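Local coordinates for importin subunit beta-1 (Saccharomyces cerevisiae, PDB 5OWU), which carries proteins into the nucleus in partnership with importin alpha, which recognises the classical nuclear localization signal of the cargo, at residues I622-E634 against F662-R676. Numbering follows the deposited sequence.
Sequences ISALAASLGKGFE and FIADISNSLEEDFRR
Helices 622-629 and 662-669 run almost parallel, 6° apart, with axes 8.5 Å from each other. G630 CA lies 3.3 Å from S669 O in a CA-H...O contact; glycine suits this place, as a CB would crowd that oxygen and phi is positive. A626's short side chain leaves room for F662 and I666, CB lying 3.9 Å from both F662 CE1 and I666 CG2. CG anti to the backbone N (chi1 176°) carries the F662 ring in against A626 and F633, whose ring it meets obliquely, planes at 56°. I666 CG2 lies over one face of the F662 ring; small S623 fits OG, bonded to F619 O, at that ring's edge. Acidic D665 pairs with R585. Past the helix ends L670 CD2 packs on G630 O, and charged side chains take over outside. K631's long chain spans to E672, NZ meeting the syn side of OE1 at 2.9 Å. Extended E634 brings OE2 2.5 Å from D673 OD2, so one acid probably holds a proton; R676 makes long salt bridges to both. An alanine replacing E634 would probably leave D673 OD2 without its close oxygen partner and take one carboxylate from R676. Parallel stacking of equivalent helices from HEAT 14 and HEAT 15 is characteristic of the importin-beta solenoid.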
loop_
_atom_site.group_PDB
_atom_site.type_symbol
_atom_site.label_atom_id
_atom_site.label_comp_id
_atom_site.label_asym_id
_atom_site.label_seq_id
_atom_site.Cartn_x
_atom_site.Cartn_y
_atom_site.Cartn_z
ATOM N N ILE A 622 -12.193 22.278 -14.104
ATOM C CA ILE A 622 -13.176 22.406 -15.176
ATOM C C ILE A 622 -14.347 21.475 -14.912
ATOM O O ILE A 622 -15.512 21.852 -15.067
ATOM C CB ILE A 622 -12.521 22.126 -16.541
ATOM C CG1 ILE A 622 -11.523 23.240 -16.880
ATOM C CG2 ILE A 622 -13.584 21.987 -17.631
ATOM C CD1 ILE A 622 -10.735 23.000 -18.138
ATOM N N SER A 623 -14.055 20.247 -14.490
ATOM C CA SER A 623 -15.116 19.305 -14.164
ATOM C C SER A 623 -16.003 19.843 -13.051
ATOM O O SER A 623 -17.231 19.753 -13.137
ATOM C CB SER A 623 -14.517 17.959 -13.769
ATOM O OG SER A 623 -13.768 17.416 -14.838
ATOM N N ALA A 624 -15.401 20.408 -11.996
ATOM C CA ALA A 624 -16.213 20.987 -10.927
ATOM C C ALA A 624 -17.096 22.110 -11.455
ATOM O O ALA A 624 -18.283 22.197 -11.111
ATOM C CB ALA A 624 -15.315 21.501 -9.800
ATOM N N LEU A 625 -16.533 22.991 -12.284
ATOM C CA LEU A 625 -17.331 24.072 -12.856
ATOM C C LEU A 625 -18.485 23.530 -13.701
ATOM O O LEU A 625 -19.614 24.021 -13.603
ATOM C CB LEU A 625 -16.443 25.000 -13.686
ATOM C CG LEU A 625 -17.106 26.281 -14.196
ATOM C CD1 LEU A 625 -17.627 27.101 -13.051
ATOM C CD2 LEU A 625 -16.143 27.111 -15.025
ATOM N N ALA A 626 -18.227 22.521 -14.531
ATOM C CA ALA A 626 -19.303 21.900 -15.308
ATOM C C ALA A 626 -20.391 21.344 -14.396
ATOM O O ALA A 626 -21.585 21.597 -14.606
ATOM C CB ALA A 626 -18.735 20.792 -16.194
ATOM N N ALA A 627 -19.993 20.585 -13.373
ATOM C CA ALA A 627 -20.964 20.042 -12.432
ATOM C C ALA A 627 -21.809 21.148 -11.813
ATOM O O ALA A 627 -23.022 20.986 -11.636
ATOM C CB ALA A 627 -20.251 19.239 -11.341
ATOM N N SER A 628 -21.194 22.288 -11.499
ATOM C CA SER A 628 -21.926 23.358 -10.827
ATOM C C SER A 628 -22.824 24.140 -11.783
ATOM O O SER A 628 -23.922 24.555 -11.400
ATOM C CB SER A 628 -20.940 24.296 -10.133
ATOM O OG SER A 628 -20.332 23.628 -9.038
ATOM N N LEU A 629 -22.386 24.358 -13.022
ATOM C CA LEU A 629 -23.165 25.150 -13.967
ATOM C C LEU A 629 -24.264 24.350 -14.648
ATOM O O LEU A 629 -25.232 24.947 -15.132
ATOM C CB LEU A 629 -22.260 25.748 -15.046
ATOM C CG LEU A 629 -21.247 26.805 -14.610
ATOM C CD1 LEU A 629 -20.505 27.319 -15.829
ATOM C CD2 LEU A 629 -21.921 27.951 -13.878
ATOM N N GLY A 630 -24.136 23.032 -14.713
ATOM C CA GLY A 630 -25.131 22.254 -15.431
ATOM C C GLY A 630 -25.184 22.675 -16.883
ATOM O O GLY A 630 -24.153 22.808 -17.554
ATOM N N LYS A 631 -26.401 22.905 -17.384
ATOM C CA LYS A 631 -26.572 23.313 -18.774
ATOM C C LYS A 631 -25.839 24.608 -19.084
ATOM O O LYS A 631 -25.500 24.852 -20.248
ATOM C CB LYS A 631 -28.058 23.466 -19.099
ATOM C CG LYS A 631 -28.797 22.141 -19.242
ATOM C CD LYS A 631 -30.302 22.337 -19.149
ATOM C CE LYS A 631 -31.049 21.018 -19.274
ATOM N NZ LYS A 631 -32.505 21.180 -18.991
ATOM N N GLY A 632 -25.582 25.437 -18.072
ATOM C CA GLY A 632 -24.814 26.652 -18.270
ATOM C C GLY A 632 -23.399 26.419 -18.746
ATOM O O GLY A 632 -22.741 27.380 -19.160
ATOM N N PHE A 633 -22.913 25.177 -18.699
ATOM C CA PHE A 633 -21.571 24.878 -19.182
ATOM C C PHE A 633 -21.523 24.675 -20.691
ATOM O O PHE A 633 -20.432 24.688 -21.273
ATOM C CB PHE A 633 -21.029 23.628 -18.485
ATOM C CG PHE A 633 -19.564 23.401 -18.717
ATOM C CD1 PHE A 633 -18.619 24.046 -17.940
ATOM C CD2 PHE A 633 -19.131 22.550 -19.713
ATOM C CE1 PHE A 633 -17.276 23.840 -18.154
ATOM C CE2 PHE A 633 -17.789 22.344 -19.935
ATOM C CZ PHE A 633 -16.859 22.989 -19.156
ATOM N N GLU A 634 -22.673 24.498 -21.339
ATOM C CA GLU A 634 -22.664 24.125 -22.749
ATOM C C GLU A 634 -21.905 25.134 -23.602
ATOM O O GLU A 634 -21.247 24.744 -24.572
ATOM C CB GLU A 634 -24.098 23.949 -23.245
ATOM C CG GLU A 634 -24.707 22.644 -22.779
ATOM C CD GLU A 634 -26.209 22.597 -22.938
ATOM O OE1 GLU A 634 -26.745 23.326 -23.797
ATOM O OE2 GLU A 634 -26.852 21.827 -22.196
ATOM N N PHE A 662 -14.533 14.054 -16.071
ATOM C CA PHE A 662 -15.355 15.090 -16.688
ATOM C C PHE A 662 -16.607 14.485 -17.304
ATOM O O PHE A 662 -17.721 14.993 -17.110
ATOM C CB PHE A 662 -14.560 15.840 -17.754
ATOM C CG PHE A 662 -15.370 16.867 -18.496
ATOM C CD1 PHE A 662 -15.547 18.135 -17.976
ATOM C CD2 PHE A 662 -15.961 16.558 -19.707
ATOM C CE1 PHE A 662 -16.294 19.083 -18.655
ATOM C CE2 PHE A 662 -16.713 17.500 -20.390
ATOM C CZ PHE A 662 -16.879 18.764 -19.862
ATOM N N ILE A 663 -16.445 13.398 -18.063
ATOM C CA ILE A 663 -17.622 12.740 -18.632
ATOM C C ILE A 663 -18.591 12.346 -17.521
ATOM O O ILE A 663 -19.806 12.562 -17.627
ATOM C CB ILE A 663 -17.207 11.529 -19.488
ATOM C CG1 ILE A 663 -16.290 11.972 -20.625
ATOM C CG2 ILE A 663 -18.449 10.834 -20.067
ATOM C CD1 ILE A 663 -15.680 10.826 -21.412
ATOM N N ALA A 664 -18.068 11.780 -16.428
ATOM C CA ALA A 664 -18.920 11.415 -15.300
ATOM C C ALA A 664 -19.692 12.619 -14.783
ATOM O O ALA A 664 -20.894 12.523 -14.510
ATOM C CB ALA A 664 -18.080 10.806 -14.175
ATOM N N ASP A 665 -19.024 13.765 -14.649
ATOM C CA ASP A 665 -19.705 14.950 -14.134
ATOM C C ASP A 665 -20.797 15.430 -15.084
ATOM O O ASP A 665 -21.930 15.676 -14.656
ATOM C CB ASP A 665 -18.698 16.067 -13.867
ATOM C CG ASP A 665 -18.091 15.972 -12.490
ATOM O OD1 ASP A 665 -18.859 15.738 -11.533
ATOM O OD2 ASP A 665 -16.853 16.109 -12.363
ATOM N N ILE A 666 -20.489 15.569 -16.377
ATOM C CA ILE A 666 -21.489 16.158 -17.266
ATOM C C ILE A 666 -22.653 15.199 -17.485
ATOM O O ILE A 666 -23.784 15.636 -17.732
ATOM C CB ILE A 666 -20.880 16.610 -18.610
ATOM C CG1 ILE A 666 -20.275 15.439 -19.381
ATOM C CG2 ILE A 666 -19.839 17.706 -18.391
ATOM C CD1 ILE A 666 -20.091 15.733 -20.849
ATOM N N SER A 667 -22.417 13.889 -17.401
ATOM C CA SER A 667 -23.538 12.960 -17.503
ATOM C C SER A 667 -24.579 13.237 -16.425
ATOM O O SER A 667 -25.777 13.058 -16.661
ATOM C CB SER A 667 -23.044 11.518 -17.417
ATOM O OG SER A 667 -22.845 11.123 -16.072
ATOM N N ASN A 668 -24.146 13.677 -15.245
ATOM C CA ASN A 668 -25.065 14.008 -14.162
ATOM C C ASN A 668 -25.574 15.444 -14.251
ATOM O O ASN A 668 -26.756 15.697 -13.994
ATOM C CB ASN A 668 -24.382 13.781 -12.810
ATOM C CG ASN A 668 -23.902 12.344 -12.625
ATOM O OD1 ASN A 668 -24.673 11.393 -12.778
ATOM N ND2 ASN A 668 -22.623 12.181 -12.300
ATOM N N SER A 669 -24.712 16.390 -14.626
ATOM C CA SER A 669 -25.067 17.806 -14.587
ATOM C C SER A 669 -25.849 18.277 -15.814
ATOM O O SER A 669 -26.542 19.297 -15.731
ATOM C CB SER A 669 -23.801 18.658 -14.448
ATOM O OG SER A 669 -23.023 18.605 -15.634
ATOM N N LEU A 670 -25.748 17.587 -16.949
ATOM C CA LEU A 670 -26.445 18.030 -18.152
ATOM C C LEU A 670 -27.861 17.480 -18.262
ATOM O O LEU A 670 -28.635 17.969 -19.097
ATOM C CB LEU A 670 -25.652 17.641 -19.405
ATOM C CG LEU A 670 -24.336 18.385 -19.645
ATOM C CD1 LEU A 670 -23.722 17.929 -20.936
ATOM C CD2 LEU A 670 -24.523 19.894 -19.677
ATOM N N GLU A 671 -28.222 16.496 -17.442
ATOM C CA GLU A 671 -29.566 15.902 -17.452
ATOM C C GLU A 671 -29.918 15.551 -18.900
ATOM O O GLU A 671 -29.100 14.921 -19.587
ATOM C CB GLU A 671 -30.537 16.849 -16.751
ATOM C CG GLU A 671 -30.111 17.248 -15.349
ATOM C CD GLU A 671 -31.237 17.876 -14.548
ATOM O OE1 GLU A 671 -32.356 17.319 -14.546
ATOM O OE2 GLU A 671 -31.002 18.929 -13.921
ATOM N N GLU A 672 -31.088 15.953 -19.403
ATOM C CA GLU A 672 -31.537 15.536 -20.732
ATOM C C GLU A 672 -30.495 15.846 -21.799
ATOM O O GLU A 672 -30.245 15.033 -22.704
ATOM C CB GLU A 672 -32.862 16.227 -21.080
ATOM C CG GLU A 672 -33.910 16.223 -19.964
ATOM C CD GLU A 672 -33.825 17.439 -19.042
ATOM O OE1 GLU A 672 -33.003 18.346 -19.308
ATOM O OE2 GLU A 672 -34.578 17.483 -18.045
ATOM N N ASP A 673 -29.856 17.011 -21.691
ATOM C CA ASP A 673 -28.904 17.445 -22.699
ATOM C C ASP A 673 -27.698 16.521 -22.837
ATOM O O ASP A 673 -26.960 16.666 -23.813
ATOM C CB ASP A 673 -28.432 18.867 -22.393
ATOM C CG ASP A 673 -29.507 19.918 -22.663
ATOM O OD1 ASP A 673 -30.693 19.544 -22.795
ATOM O OD2 ASP A 673 -29.166 21.118 -22.733
ATOM N N PHE A 674 -27.473 15.572 -21.920
ATOM C CA PHE A 674 -26.328 14.684 -22.118
ATOM C C PHE A 674 -26.567 13.695 -23.255
ATOM O O PHE A 674 -25.608 13.258 -23.907
ATOM C CB PHE A 674 -25.986 13.899 -20.855
ATOM C CG PHE A 674 -24.774 13.028 -21.024
ATOM C CD1 PHE A 674 -23.505 13.590 -21.089
ATOM C CD2 PHE A 674 -24.899 11.659 -21.166
ATOM C CE1 PHE A 674 -22.384 12.799 -21.269
ATOM C CE2 PHE A 674 -23.779 10.857 -21.351
ATOM C CZ PHE A 674 -22.519 11.432 -21.401
ATOM N N ARG A 675 -27.827 13.332 -23.515
ATOM C CA ARG A 675 -28.091 12.286 -24.501
ATOM C C ARG A 675 -27.454 12.610 -25.850
ATOM O O ARG A 675 -26.845 11.738 -26.486
ATOM C CB ARG A 675 -29.598 12.083 -24.619
ATOM C CG ARG A 675 -30.179 11.377 -23.393
ATOM C CD ARG A 675 -31.699 11.446 -23.321
ATOM N NE ARG A 675 -32.337 10.594 -24.318
ATOM C CZ ARG A 675 -33.655 10.442 -24.443
ATOM N NH1 ARG A 675 -34.484 11.083 -23.628
ATOM N NH2 ARG A 675 -34.146 9.647 -25.383
ATOM N N ARG A 676 -27.517 13.876 -26.268
ATOM C CA ARG A 676 -27.016 14.267 -27.583
ATOM C C ARG A 676 -25.510 14.053 -27.736
ATOM O O ARG A 676 -25.012 14.063 -28.867
ATOM C CB ARG A 676 -27.371 15.735 -27.866
ATOM C CG ARG A 676 -26.590 16.776 -27.058
ATOM C CD ARG A 676 -26.830 18.203 -27.581
ATOM N NE ARG A 676 -28.124 18.746 -27.163
ATOM C CZ ARG A 676 -28.304 19.836 -26.415
ATOM N NH1 ARG A 676 -27.276 20.557 -25.983
ATOM N NH2 ARG A 676 -29.535 20.219 -26.103
#